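Local coordinates for autoinducer 2 sensor kinase/phosphatase LuxQ (Vibrio cholerae, PDB 3C38), which senses autoinducer 2 through its partner LuxP and switches between kinase and phosphatase activity to control the quorum-sensing phosphorelay to LuxU and LuxO, at residues S31-R36 against T221-E226; S27-L32 against S173-E178. All coordinates share one frame; numbering follows the deposited sequence.

Contact 1 (S31-R36 against T221-E226)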
loop_
_atom_site.group_PDB
_atom_site.type_symbol
_atom_site.label_atom_id
_atom_site.label_comp_id
_atom_site.label_asym_id
_atom_site.label_seq_id
_atom_site.Cartn_x
_atom_site.Cartn_y
_atom_site.Cartn_z
ATOM N N SER A 31 -1.402 8.113 -12.143
ATOM C CA SER A 31 -0.730 7.063 -12.907
ATOM C C SER A 31 0.487 6.555 -12.153
ATOM O O SER A 31 0.774 5.354 -12.154
ATOM C CB SER A 31 -0.312 7.563 -14.300
ATOM O OG SER A 31 0.779 8.463 -14.229
ATOM N N LEU A 32 1.206 7.473 -11.516
ATOM C CA LEU A 32 2.366 7.083 -10.744
ATOM C C LEU A 32 1.883 6.179 -9.610
ATOM O O LEU A 32 2.501 5.155 -9.322
ATOM C CB LEU A 32 3.092 8.325 -10.235
ATOM C CG LEU A 32 3.909 8.985 -11.363
ATOM C CD1 LEU A 32 4.419 10.354 -10.926
ATOM C CD2 LEU A 32 5.097 8.072 -11.733
ATOM N N PHE A 33 0.755 6.532 -9.001
ATOM C CA PHE A 33 0.167 5.723 -7.929
ATOM C C PHE A 33 -0.211 4.348 -8.505
ATOM O O PHE A 33 0.179 3.308 -7.970
ATOM C CB PHE A 33 -1.074 6.422 -7.379
ATOM C CG PHE A 33 -1.770 5.673 -6.273
ATOM C CD1 PHE A 33 -3.079 5.218 -6.446
ATOM C CD2 PHE A 33 -1.140 5.452 -5.049
ATOM C CE1 PHE A 33 -3.758 4.549 -5.398
ATOM C CE2 PHE A 33 -1.802 4.792 -4.011
ATOM C CZ PHE A 33 -3.117 4.342 -4.189
ATOM N N ASP A 34 -0.959 4.346 -9.603
ATOM C CA ASP A 34 -1.361 3.096 -10.257
ATOM C C ASP A 34 -0.139 2.236 -10.553
ATOM O O ASP A 34 -0.152 1.022 -10.345
ATOM C CB ASP A 34 -2.068 3.368 -11.589
ATOM C CG ASP A 34 -3.367 4.103 -11.422
ATOM O OD1 ASP A 34 -3.936 4.044 -10.310
ATOM O OD2 ASP A 34 -3.827 4.722 -12.410
ATOM N N PHE A 35 0.915 2.876 -11.044
ATOM C CA PHE A 35 2.136 2.158 -11.376
ATOM C C PHE A 35 2.670 1.320 -10.207
ATOM O O PHE A 35 3.028 0.149 -10.392
ATOM C CB PHE A 35 3.216 3.132 -11.869
ATOM C CG PHE A 35 4.447 2.442 -12.384
ATOM C CD1 PHE A 35 4.432 1.797 -13.621
ATOM C CD2 PHE A 35 5.599 2.370 -11.603
ATOM C CE1 PHE A 35 5.552 1.079 -14.075
ATOM C CE2 PHE A 35 6.723 1.658 -12.039
ATOM C CZ PHE A 35 6.698 1.008 -13.281
ATOM N N ARG A 36 2.726 1.899 -9.010
ATOM C CA ARG A 36 3.225 1.151 -7.858
ATOM C C ARG A 36 2.308 -0.038 -7.518
ATOM O O ARG A 36 2.782 -1.136 -7.221
ATOM C CB ARG A 36 3.363 2.064 -6.634
ATOM C CG ARG A 36 3.936 1.349 -5.427
ATOM C CD ARG A 36 5.421 1.007 -5.646
ATOM N NE ARG A 36 5.900 -0.120 -4.834
ATOM C CZ ARG A 36 5.805 -0.212 -3.508
ATOM N NH1 ARG A 36 5.241 0.760 -2.793
ATOM N NH2 ARG A 36 6.277 -1.287 -2.889
ATOM N N THR A 221 -5.442 16.082 -5.275
ATOM C CA THR A 221 -5.752 14.920 -6.097
ATOM C C THR A 221 -6.244 13.772 -5.240
ATOM O O THR A 221 -5.492 13.231 -4.428
ATOM C CB THR A 221 -4.526 14.408 -6.883
ATOM O OG1 THR A 221 -4.082 15.413 -7.798
ATOM C CG2 THR A 221 -4.897 13.156 -7.675
ATOM N N PHE A 222 -7.513 13.411 -5.405
ATOM C CA PHE A 222 -8.048 12.296 -4.650
ATOM C C PHE A 222 -7.785 11.059 -5.487
ATOM O O PHE A 222 -8.227 10.957 -6.629
ATOM C CB PHE A 222 -9.535 12.501 -4.368
ATOM C CG PHE A 222 -9.797 13.481 -3.260
ATOM C CD1 PHE A 222 -9.722 14.851 -3.490
ATOM C CD2 PHE A 222 -10.052 13.030 -1.965
ATOM C CE1 PHE A 222 -9.898 15.771 -2.437
ATOM C CE2 PHE A 222 -10.230 13.931 -0.908
ATOM C CZ PHE A 222 -10.151 15.306 -1.144
ATOM N N LEU A 223 -7.015 10.140 -4.919
ATOM C CA LEU A 223 -6.631 8.912 -5.602
ATOM C C LEU A 223 -7.746 7.885 -5.777
ATOM O O LEU A 223 -8.549 7.640 -4.869
ATOM C CB LEU A 223 -5.465 8.236 -4.850
ATOM C CG LEU A 223 -4.189 9.071 -4.657
ATOM C CD1 LEU A 223 -3.176 8.308 -3.809
ATOM C CD2 LEU A 223 -3.614 9.425 -6.025
ATOM N N GLU A 224 -7.783 7.280 -6.955
ATOM C CA GLU A 224 -8.754 6.225 -7.212
ATOM C C GLU A 224 -8.001 4.912 -6.997
ATOM O O GLU A 224 -6.810 4.810 -7.300
ATOM C CB GLU A 224 -9.267 6.274 -8.654
ATOM C CG GLU A 224 -9.968 7.557 -9.037
ATOM C CD GLU A 224 -10.673 7.451 -10.379
ATOM O OE1 GLU A 224 -10.143 6.777 -11.292
ATOM O OE2 GLU A 224 -11.754 8.057 -10.523
ATOM N N VAL A 225 -8.687 3.931 -6.431
ATOM C CA VAL A 225 -8.116 2.608 -6.220
ATOM C C VAL A 225 -9.050 1.699 -7.019
ATOM O O VAL A 225 -10.244 1.629 -6.731
ATOM C CB VAL A 225 -8.141 2.211 -4.732
ATOM C CG1 VAL A 225 -7.861 0.719 -4.579
ATOM C CG2 VAL A 225 -7.102 3.005 -3.974
ATOM N N GLU A 226 -8.517 1.029 -8.033
ATOM C CA GLU A 226 -9.345 0.161 -8.875
ATOM C C GLU A 226 -10.416 1.046 -9.515
ATOM O O GLU A 226 -11.597 0.709 -9.507
ATOM C CB GLU A 226 -10.029 -0.936 -8.041
ATOM C CG GLU A 226 -9.096 -1.936 -7.344
ATOM C CD GLU A 226 -8.276 -2.776 -8.313
ATOM O OE1 GLU A 226 -8.456 -2.644 -9.546
ATOM O OE2 GLU A 226 -7.446 -3.572 -7.841
HETATM O O HOH W 1 -5.305 2.763 -8.201
#

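Contact 2 (S27-L32 against S173-E178)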
loop_
_atom_site.group_PDB
_atom_site.type_symbol
_atom_site.label_atom_id
_atom_site.label_comp_id
_atom_site.label_asym_id
_atom_site.label_seq_id
_atom_site.Cartn_x
_atom_site.Cartn_y
_atom_site.Cartn_z
ATOM N N SER A 27 -3.548 13.845 -13.073
ATOM C CA SER A 27 -3.606 12.674 -13.936
ATOM C C SER A 27 -2.317 11.879 -13.796
ATOM O O SER A 27 -2.338 10.651 -13.675
ATOM C CB SER A 27 -3.800 13.111 -15.395
ATOM O OG SER A 27 -3.703 12.005 -16.279
ATOM N N LEU A 28 -1.199 12.596 -13.820
ATOM C CA LEU A 28 0.107 11.983 -13.693
ATOM C C LEU A 28 0.281 11.347 -12.310
ATOM O O LEU A 28 0.752 10.212 -12.190
ATOM C CB LEU A 28 1.190 13.039 -13.939
ATOM C CG LEU A 28 2.646 12.698 -13.589
ATOM C CD1 LEU A 28 3.102 11.417 -14.305
ATOM C CD2 LEU A 28 3.527 13.883 -13.985
ATOM N N ILE A 29 -0.108 12.075 -11.269
ATOM C CA ILE A 29 0.015 11.568 -9.907
ATOM C C ILE A 29 -0.711 10.234 -9.764
ATOM O O ILE A 29 -0.181 9.274 -9.177
ATOM C CB ILE A 29 -0.519 12.602 -8.894
ATOM C CG1 ILE A 29 0.468 13.778 -8.831
ATOM C CG2 ILE A 29 -0.704 11.963 -7.526
ATOM C CD1 ILE A 29 -0.034 15.006 -8.102
ATOM N N GLN A 30 -1.912 10.181 -10.332
ATOM C CA GLN A 30 -2.735 8.980 -10.301
ATOM C C GLN A 30 -2.045 7.821 -11.015
ATOM O O GLN A 30 -2.095 6.680 -10.544
ATOM C CB GLN A 30 -4.089 9.247 -10.968
ATOM C CG GLN A 30 -5.004 8.032 -11.049
ATOM C CD GLN A 30 -5.469 7.557 -9.692
ATOM O OE1 GLN A 30 -6.046 8.320 -8.923
ATOM N NE2 GLN A 30 -5.221 6.291 -9.390
ATOM N N SER A 31 -1.402 8.113 -12.143
ATOM C CA SER A 31 -0.730 7.063 -12.907
ATOM C C SER A 31 0.487 6.555 -12.153
ATOM O O SER A 31 0.774 5.354 -12.154
ATOM C CB SER A 31 -0.312 7.563 -14.300
ATOM O OG SER A 31 0.779 8.463 -14.229
ATOM N N LEU A 32 1.206 7.473 -11.516
ATOM C CA LEU A 32 2.366 7.083 -10.744
ATOM C C LEU A 32 1.883 6.179 -9.610
ATOM O O LEU A 32 2.501 5.155 -9.322
ATOM C CB LEU A 32 3.092 8.325 -10.235
ATOM C CG LEU A 32 3.909 8.985 -11.363
ATOM C CD1 LEU A 32 4.419 10.354 -10.926
ATOM C CD2 LEU A 32 5.097 8.072 -11.733
ATOM N N SER A 173 9.001 12.568 -7.186
ATOM C CA SER A 173 10.036 12.640 -8.201
ATOM C C SER A 173 9.465 12.305 -9.577
ATOM O O SER A 173 9.701 13.036 -10.543
ATOM C CB SER A 173 11.201 11.707 -7.859
ATOM O OG SER A 173 10.818 10.347 -7.932
ATOM N N GLY A 174 8.703 11.218 -9.650
ATOM C CA GLY A 174 8.102 10.806 -10.903
ATOM C C GLY A 174 7.250 11.885 -11.544
ATOM O O GLY A 174 7.055 11.885 -12.763
ATOM N N SER A 175 6.735 12.806 -10.733
ATOM C CA SER A 175 5.910 13.890 -11.246
ATOM C C SER A 175 6.682 15.203 -11.209
ATOM O O SER A 175 6.151 16.255 -11.567
ATOM C CB SER A 175 4.628 14.026 -10.413
ATOM O OG SER A 175 4.914 14.331 -9.057
ATOM N N ASN A 176 7.934 15.130 -10.772
ATOM C CA ASN A 176 8.798 16.300 -10.665
ATOM C C ASN A 176 8.157 17.408 -9.840
ATOM O O ASN A 176 8.360 18.591 -10.108
ATOM C CB ASN A 176 9.150 16.827 -12.054
ATOM C CG ASN A 176 9.932 15.812 -12.879
ATOM O OD1 ASN A 176 9.367 15.111 -13.730
ATOM N ND2 ASN A 176 11.237 15.712 -12.617
ATOM N N SER A 177 7.386 17.015 -8.831
ATOM C CA SER A 177 6.713 17.973 -7.970
ATOM C C SER A 177 7.664 18.500 -6.907
ATOM O O SER A 177 8.598 17.812 -6.499
ATOM C CB SER A 177 5.504 17.319 -7.293
ATOM O OG SER A 177 4.554 16.871 -8.244
ATOM N N GLU A 178 7.416 19.728 -6.466
ATOM C CA GLU A 178 8.229 20.371 -5.436
ATOM C C GLU A 178 8.114 19.603 -4.130
ATOM O O GLU A 178 9.111 19.281 -3.486
ATOM C CB GLU A 178 7.724 21.780 -5.178
ATOM C CG GLU A 178 8.625 22.894 -5.610
ATOM C CD GLU A 178 8.046 24.233 -5.207
ATOM O OE1 GLU A 178 8.132 24.591 -4.003
ATOM O OE2 GLU A 178 7.482 24.905 -6.098
#

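Contact 1 (S31-R36 against T221-E226)
Phe33 projects from helix 22-47 onto Leu223 of strand 216-225, and its ring carries nearly all of the packing between the two segments. The CD1 methyl of Leu223 stands over the middle of one ring face, 3.7 Å from the Phe33 ring centroid and only 9° off the ring normal, a well-centred CH-pi contact. At the ring edge, in its plane, Phe33 CE1 meets Glu224 O at 3.6 Å and the CG2 methyl of Val225 at 3.9 Å. With CG anti to the backbone N (chi1 180°), the ring is directed toward the strand, where Leu137 of strand 134-143 also touches it. The contact thus packs the long N-terminal helix of this Cache-family periplasmic domain against an outermost strand of the four-stranded antiparallel sheet; the local axes approach to 9.0 Å and cross at -33°. One helical position further on, at exposed Asp34, the packing gives way to a hydrated, polar margin. A water bridges the gap, donating to Asp34 OD1 at 2.8 Å and to Glu224 O at 2.7 Å, whereas those two oxygens are themselves 4.2 Å apart. Asp34 OD1 is also hydrogen-bonded to Gln30 NE2, one helical turn back.

Contact 2 (S27-L32 against S173-E178)
This is a surface contact of apolar packing, in which helix 22-47 of the periplasmic Cache-family domain receives the C-terminal end of helix 165-174. That end is closed by a Schellman motif: Asn176 takes a positive phi of 54°, its N bonds back to Ser173 O at 2.7 Å, and the chain turns away toward strand 179-184. Two leucines one helical turn apart, Leu28 and Leu32, reach the turning backbone and meet at the CB of Ser175. Leu28, with CG anti to the backbone N (chi1 168°), brings its CD2 branch to Ser175 CA at 3.6 Å. From Leu32 it is CD1 that presses against the main chain, 3.3 Å from Gly174 C. Gly174, having no side chain, leaves room for the CD2 methyl of Leu32 beside its CA. Ile29 CG1 comes only to 4.5 Å from Ser175 CB. The hydroxyl of Ser175 is held within its own helix end, where the carbonyls of Ile171 and Arg172 are its partners. On the other helix Leu28 O is gripped by two donors, the backbone N of Leu32 and Ser31 OG, the latter at 2.7 Å and tilted 17° from the carbonyl plane.

Helix 22-47, at the N-terminal end of the modelled chain, supplies the first segment of both contacts, and these segments overlap at Ser31 and Leu32. Contact 2 closes first, when the chain returns at the end of helix 165-174, with 140 residues between its segments. The chain then runs through strands 179-184 and 187-191 before strand 216-225 closes contact 1, with 184 residues between the two segments. Both loops start from the same stretch of helix, and the one closed at 173-178 is the shorter, so they neither cross nor strictly nest. Their centres lie 10 Å apart, joined by Gln30, whose OE1 probably accepts a hydrogen bond from Glu224 N. The long helix is thereby tied to both a helix end and a sheet edge.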